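Local coordinates for methanol--corrinoid protein (PDB 2I2X), which carries a corrinoid group that takes the methyl group of methanol with the help of MtaB and passes it on toward coenzyme M through MtaA, at residues 33-47 with 75-87. Sequence-based numbering, arbitrary orientation.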
loop_
_atom_site.group_PDB
_atom_site.type_symbol
_atom_site.label_atom_id
_atom_site.label_comp_id
_atom_site.label_asym_id
_atom_site.label_seq_id
_atom_site.Cartn_x
_atom_site.Cartn_y
_atom_site.Cartn_z
ATOM N N LEU B 33 45.013 12.414 1.498
ATOM C CA LEU B 33 44.920 12.137 0.057
ATOM C C LEU B 33 45.475 13.233 -0.877
ATOM O O LEU B 33 45.688 12.985 -2.074
ATOM C CB LEU B 33 43.482 11.779 -0.333
ATOM C CG LEU B 33 42.809 10.650 0.446
ATOM C CD1 LEU B 33 41.366 10.557 0.021
ATOM C CD2 LEU B 33 43.524 9.308 0.266
ATOM N N TYR B 34 45.706 14.427 -0.326
ATOM C CA TYR B 34 46.269 15.560 -1.069
ATOM C C TYR B 34 47.643 15.232 -1.667
ATOM O O TYR B 34 48.485 14.629 -0.982
ATOM C CB TYR B 34 46.435 16.773 -0.145
ATOM C CG TYR B 34 45.169 17.499 0.253
ATOM C CD1 TYR B 34 45.038 18.043 1.528
ATOM C CD2 TYR B 34 44.113 17.661 -0.644
ATOM C CE1 TYR B 34 43.885 18.724 1.903
ATOM C CE2 TYR B 34 42.957 18.337 -0.279
ATOM C CZ TYR B 34 42.849 18.869 0.992
ATOM O OH TYR B 34 41.702 19.541 1.355
ATOM N N PRO B 35 47.886 15.620 -2.936
ATOM C CA PRO B 35 49.263 15.540 -3.437
ATOM C C PRO B 35 50.171 16.474 -2.629
ATOM O O PRO B 35 49.854 17.663 -2.483
ATOM C CB PRO B 35 49.145 16.025 -4.886
ATOM C CG PRO B 35 47.887 16.826 -4.921
ATOM C CD PRO B 35 46.959 16.137 -3.956
ATOM N N LYS B 36 51.270 15.941 -2.089
ATOM C CA LYS B 36 52.181 16.755 -1.268
ATOM C C LYS B 36 53.228 17.473 -2.129
ATOM O O LYS B 36 54.391 17.587 -1.755
ATOM C CB LYS B 36 52.814 15.935 -0.131
ATOM C CG LYS B 36 53.684 14.769 -0.577
ATOM C CD LYS B 36 52.872 13.514 -0.874
ATOM C CE LYS B 36 53.775 12.440 -1.471
ATOM N NZ LYS B 36 53.076 11.130 -1.612
ATOM N N ASP B 37 52.766 17.989 -3.267
ATOM C CA ASP B 37 53.587 18.603 -4.309
ATOM C C ASP B 37 53.854 20.110 -4.127
ATOM O O ASP B 37 54.125 20.814 -5.109
ATOM C CB ASP B 37 52.921 18.365 -5.676
ATOM C CG ASP B 37 53.905 18.442 -6.836
ATOM O OD1 ASP B 37 54.673 17.469 -7.008
ATOM O OD2 ASP B 37 53.908 19.461 -7.579
ATOM N N GLU B 38 53.770 20.609 -2.892
ATOM C CA GLU B 38 54.199 21.982 -2.576
ATOM C C GLU B 38 53.384 23.096 -3.274
ATOM O O GLU B 38 52.723 23.892 -2.604
ATOM C CB GLU B 38 55.707 22.138 -2.867
ATOM C CG GLU B 38 56.273 23.552 -2.725
ATOM C CD GLU B 38 56.987 23.780 -1.404
ATOM O OE1 GLU B 38 57.242 22.792 -0.666
ATOM O OE2 GLU B 38 57.305 24.958 -1.114
ATOM N N LEU B 39 53.457 23.157 -4.606
ATOM C CA LEU B 39 52.755 24.181 -5.378
ATOM C C LEU B 39 51.328 23.737 -5.763
ATOM O O LEU B 39 50.435 24.572 -5.930
ATOM C CB LEU B 39 53.534 24.575 -6.651
ATOM C CG LEU B 39 54.914 24.051 -7.105
ATOM C CD1 LEU B 39 55.061 24.294 -8.612
ATOM C CD2 LEU B 39 56.125 24.635 -6.327
ATOM N N ILE B 40 51.130 22.427 -5.911
ATOM C CA ILE B 40 49.829 21.861 -6.287
ATOM C C ILE B 40 48.881 21.703 -5.081
ATOM O O ILE B 40 47.673 21.958 -5.192
ATOM C CB ILE B 40 49.986 20.517 -7.042
ATOM C CG1 ILE B 40 50.561 20.759 -8.442
ATOM C CG2 ILE B 40 48.640 19.781 -7.138
ATOM C CD1 ILE B 40 51.053 19.488 -9.137
ATOM N N TYR B 41 49.445 21.296 -3.943
ATOM C CA TYR B 41 48.726 21.206 -2.662
ATOM C C TYR B 41 47.692 22.331 -2.357
ATOM O O TYR B 41 46.530 22.025 -2.081
ATOM C CB TYR B 41 49.732 21.052 -1.515
ATOM C CG TYR B 41 49.134 21.074 -0.133
ATOM C CD1 TYR B 41 48.817 19.890 0.523
ATOM C CD2 TYR B 41 48.901 22.281 0.529
ATOM C CE1 TYR B 41 48.270 19.906 1.797
ATOM C CE2 TYR B 41 48.354 22.308 1.804
ATOM C CZ TYR B 41 48.043 21.116 2.431
ATOM O OH TYR B 41 47.504 21.132 3.694
ATOM N N PRO B 42 48.094 23.624 -2.413
ATOM C CA PRO B 42 47.125 24.659 -2.035
ATOM C C PRO B 42 45.909 24.722 -2.960
ATOM O O PRO B 42 44.858 25.231 -2.559
ATOM C CB PRO B 42 47.931 25.959 -2.152
ATOM C CG PRO B 42 49.348 25.545 -2.131
ATOM C CD PRO B 42 49.381 24.225 -2.805
ATOM N N ILE B 43 46.073 24.215 -4.183
ATOM C CA ILE B 43 44.999 24.177 -5.177
ATOM C C ILE B 43 44.082 22.964 -4.945
ATOM O O ILE B 43 42.873 23.019 -5.210
ATOM C CB ILE B 43 45.550 24.174 -6.641
ATOM C CG1 ILE B 43 46.576 25.294 -6.846
ATOM C CG2 ILE B 43 44.417 24.336 -7.664
ATOM C CD1 ILE B 43 47.381 25.178 -8.140
ATOM N N ALA B 44 44.663 21.870 -4.458
ATOM C CA ALA B 44 43.880 20.692 -4.122
ATOM C C ALA B 44 43.058 20.952 -2.860
ATOM O O ALA B 44 41.892 20.569 -2.801
ATOM C CB ALA B 44 44.768 19.474 -3.966
ATOM N N LYS B 45 43.656 21.624 -1.875
ATOM C CA LYS B 45 42.944 22.006 -0.652
ATOM C C LYS B 45 41.875 23.041 -0.963
ATOM O O LYS B 45 40.799 23.025 -0.376
ATOM C CB LYS B 45 43.907 22.512 0.432
ATOM C CG LYS B 45 43.247 23.146 1.666
ATOM C CD LYS B 45 44.174 23.110 2.878
ATOM C CE LYS B 45 43.702 24.055 3.980
ATOM N NZ LYS B 45 44.146 23.611 5.342
ATOM N N ALA B 46 42.174 23.928 -1.903
ATOM C CA ALA B 46 41.208 24.909 -2.358
ATOM C C ALA B 46 39.992 24.243 -3.010
ATOM O O ALA B 46 38.860 24.643 -2.746
ATOM C CB ALA B 46 41.862 25.890 -3.315
ATOM N N ILE B 47 40.219 23.235 -3.851
ATOM C CA ILE B 47 39.116 22.548 -4.523
ATOM C C ILE B 47 38.208 21.813 -3.536
ATOM O O ILE B 47 36.986 21.997 -3.562
ATOM C CB ILE B 47 39.596 21.631 -5.693
ATOM C CG1 ILE B 47 39.254 22.257 -7.049
ATOM C CG2 ILE B 47 38.905 20.277 -5.671
ATOM C CD1 ILE B 47 39.736 23.667 -7.244
ATOM N N ASP B 75 46.608 18.222 -13.487
ATOM C CA ASP B 75 47.667 18.099 -12.484
ATOM C C ASP B 75 47.314 18.785 -11.167
ATOM O O ASP B 75 47.772 18.367 -10.107
ATOM C CB ASP B 75 48.988 18.671 -13.019
ATOM C CG ASP B 75 49.556 17.868 -14.180
ATOM O OD1 ASP B 75 49.298 16.647 -14.247
ATOM O OD2 ASP B 75 50.272 18.460 -15.020
ATOM N N ALA B 76 46.519 19.846 -11.239
ATOM C CA ALA B 76 46.086 20.563 -10.039
ATOM C C ALA B 76 44.560 20.506 -9.794
ATOM O O ALA B 76 44.116 20.450 -8.643
ATOM C CB ALA B 76 46.579 22.007 -10.071
ATOM N N LEU B 77 43.769 20.509 -10.868
ATOM C CA LEU B 77 42.312 20.557 -10.752
ATOM C C LEU B 77 41.634 19.182 -10.733
ATOM O O LEU B 77 40.726 18.962 -9.939
ATOM C CB LEU B 77 41.705 21.460 -11.835
ATOM C CG LEU B 77 42.057 22.959 -11.848
ATOM C CD1 LEU B 77 41.157 23.696 -12.826
ATOM C CD2 LEU B 77 41.992 23.626 -10.472
ATOM N N MET B 78 42.079 18.272 -11.599
ATOM C CA MET B 78 41.548 16.903 -11.654
ATOM C C MET B 78 42.019 16.044 -10.483
ATOM O O MET B 78 41.377 15.052 -10.136
ATOM C CB MET B 78 41.932 16.206 -12.968
ATOM C CG MET B 78 41.051 16.536 -14.172
ATOM S SD MET B 78 39.352 15.893 -14.129
ATOM C CE MET B 78 39.660 14.120 -14.198
ATOM N N VAL B 79 43.147 16.416 -9.892
ATOM C CA VAL B 79 43.701 15.653 -8.781
ATOM C C VAL B 79 42.969 16.023 -7.486
ATOM O O VAL B 79 42.649 15.148 -6.683
ATOM C CB VAL B 79 45.255 15.822 -8.659
ATOM C CG1 VAL B 79 45.813 14.956 -7.541
ATOM C CG2 VAL B 79 45.951 15.475 -9.981
ATOM N N GLY B 80 42.702 17.315 -7.304
ATOM C CA GLY B 80 41.920 17.800 -6.170
ATOM C C GLY B 80 40.496 17.266 -6.223
ATOM O O GLY B 80 39.965 16.759 -5.229
ATOM N N MET B 81 39.883 17.376 -7.400
ATOM C CA MET B 81 38.547 16.844 -7.643
ATOM C C MET B 81 38.465 15.334 -7.399
ATOM O O MET B 81 37.438 14.838 -6.943
ATOM C CB MET B 81 38.097 17.180 -9.066
ATOM C CG MET B 81 36.599 17.131 -9.279
ATOM S SD MET B 81 35.687 18.266 -8.202
ATOM C CE MET B 81 34.014 17.791 -8.588
ATOM N N GLY B 82 39.543 14.607 -7.688
ATOM C CA GLY B 82 39.574 13.154 -7.497
ATOM C C GLY B 82 39.633 12.751 -6.034
ATOM O O GLY B 82 39.266 11.635 -5.674
ATOM N N VAL B 83 40.122 13.661 -5.198
ATOM C CA VAL B 83 40.074 13.495 -3.757
ATOM C C VAL B 83 38.616 13.629 -3.317
ATOM O O VAL B 83 38.111 12.823 -2.543
ATOM C CB VAL B 83 40.950 14.548 -3.048
ATOM C CG1 VAL B 83 40.781 14.480 -1.540
ATOM C CG2 VAL B 83 42.423 14.367 -3.432
ATOM N N VAL B 84 37.951 14.640 -3.860
ATOM C CA VAL B 84 36.575 14.971 -3.547
ATOM C C VAL B 84 35.637 13.821 -3.885
ATOM O O VAL B 84 34.788 13.464 -3.080
ATOM C CB VAL B 84 36.163 16.278 -4.280
ATOM C CG1 VAL B 84 34.694 16.589 -4.109
ATOM C CG2 VAL B 84 37.003 17.435 -3.768
ATOM N N ILE B 85 35.811 13.230 -5.062
ATOM C CA ILE B 85 35.004 12.081 -5.498
ATOM C C ILE B 85 35.262 10.815 -4.671
ATOM O O ILE B 85 34.328 10.041 -4.400
ATOM C CB ILE B 85 35.247 11.784 -6.989
ATOM C CG1 ILE B 85 34.843 12.995 -7.825
ATOM C CG2 ILE B 85 34.490 10.530 -7.464
ATOM C CD1 ILE B 85 35.881 13.310 -8.900
ATOM N N ARG B 86 36.516 10.594 -4.277
ATOM C CA ARG B 86 36.860 9.431 -3.460
ATOM C C ARG B 86 36.128 9.516 -2.106
ATOM O O ARG B 86 35.467 8.565 -1.674
ATOM C CB ARG B 86 38.375 9.333 -3.289
ATOM C CG ARG B 86 38.861 8.389 -2.191
ATOM C CD ARG B 86 39.517 7.115 -2.730
ATOM N NE ARG B 86 40.436 6.548 -1.736
ATOM C CZ ARG B 86 41.760 6.695 -1.749
ATOM N NH1 ARG B 86 42.356 7.373 -2.722
ATOM N NH2 ARG B 86 42.494 6.157 -0.789
ATOM N N LEU B 87 36.237 10.675 -1.466
ATOM C CA LEU B 87 35.591 10.916 -0.192
ATOM C C LEU B 87 34.068 10.895 -0.284
ATOM O O LEU B 87 33.408 10.363 0.605
ATOM C CB LEU B 87 36.095 12.212 0.431
ATOM C CG LEU B 87 37.597 12.217 0.704
ATOM C CD1 LEU B 87 38.033 13.597 1.164
ATOM C CD2 LEU B 87 38.024 11.129 1.697
#
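Asp75 meets Ile40 of the 33-47 segment through its backbone: the carbonyl oxygen of Asp75 lies 3.4 Å from Ile40 CG2. This is helix-on-helix packing inside the helical bundle that forms the N-terminal part of the B12-binding module, away from the corrinoid. The two axes run in the same general direction, crossing at -44° and approaching to 8.1 Å. Ala76 points its CB at the Ile43 side chain, touching both CD1 and CG2. Leu77 starts out away from the other helix, but its CD2 reaches back to be shared by Ile43 CG2 and Ile47 CD1, and helices 52-65 and 95-113 wall in this apolar cluster. Val79 points at the loop around Pro35, its CG1 lying alongside Pro35 CG and CD, 3.8 Å from CG. At Gly80 the backbones come nearest, its CA only 4.0 Å from Ala44 CA, and a CB on Gly80 would come too close to Ala44 CA and Ile47 CG2. Ile47 uses that room as a knob among Leu77, Gly80, Met81 and Val84; a chi1 of -107°, off the staggered positions, goes with CG2 pressed to 3.4 Å from Gly80 C while CD1 reaches Leu77. Val83 then faces Leu33, CG1 to CB at 4.0 Å. Arg86, whose NE is salt-bridged to Glu90, lays one guanidinium face on Leu33, NH2 3.5 Å from Leu33 CD2. Leu87 ends the run against the same leucine. Replacing Leu33 with an alanine would probably take from Leu87 CD2 its contact with Leu33 CD1 and leave that guanidinium face less covered. In the model, Leu87 CD2 sits 3.8 Å from Leu33 CD1.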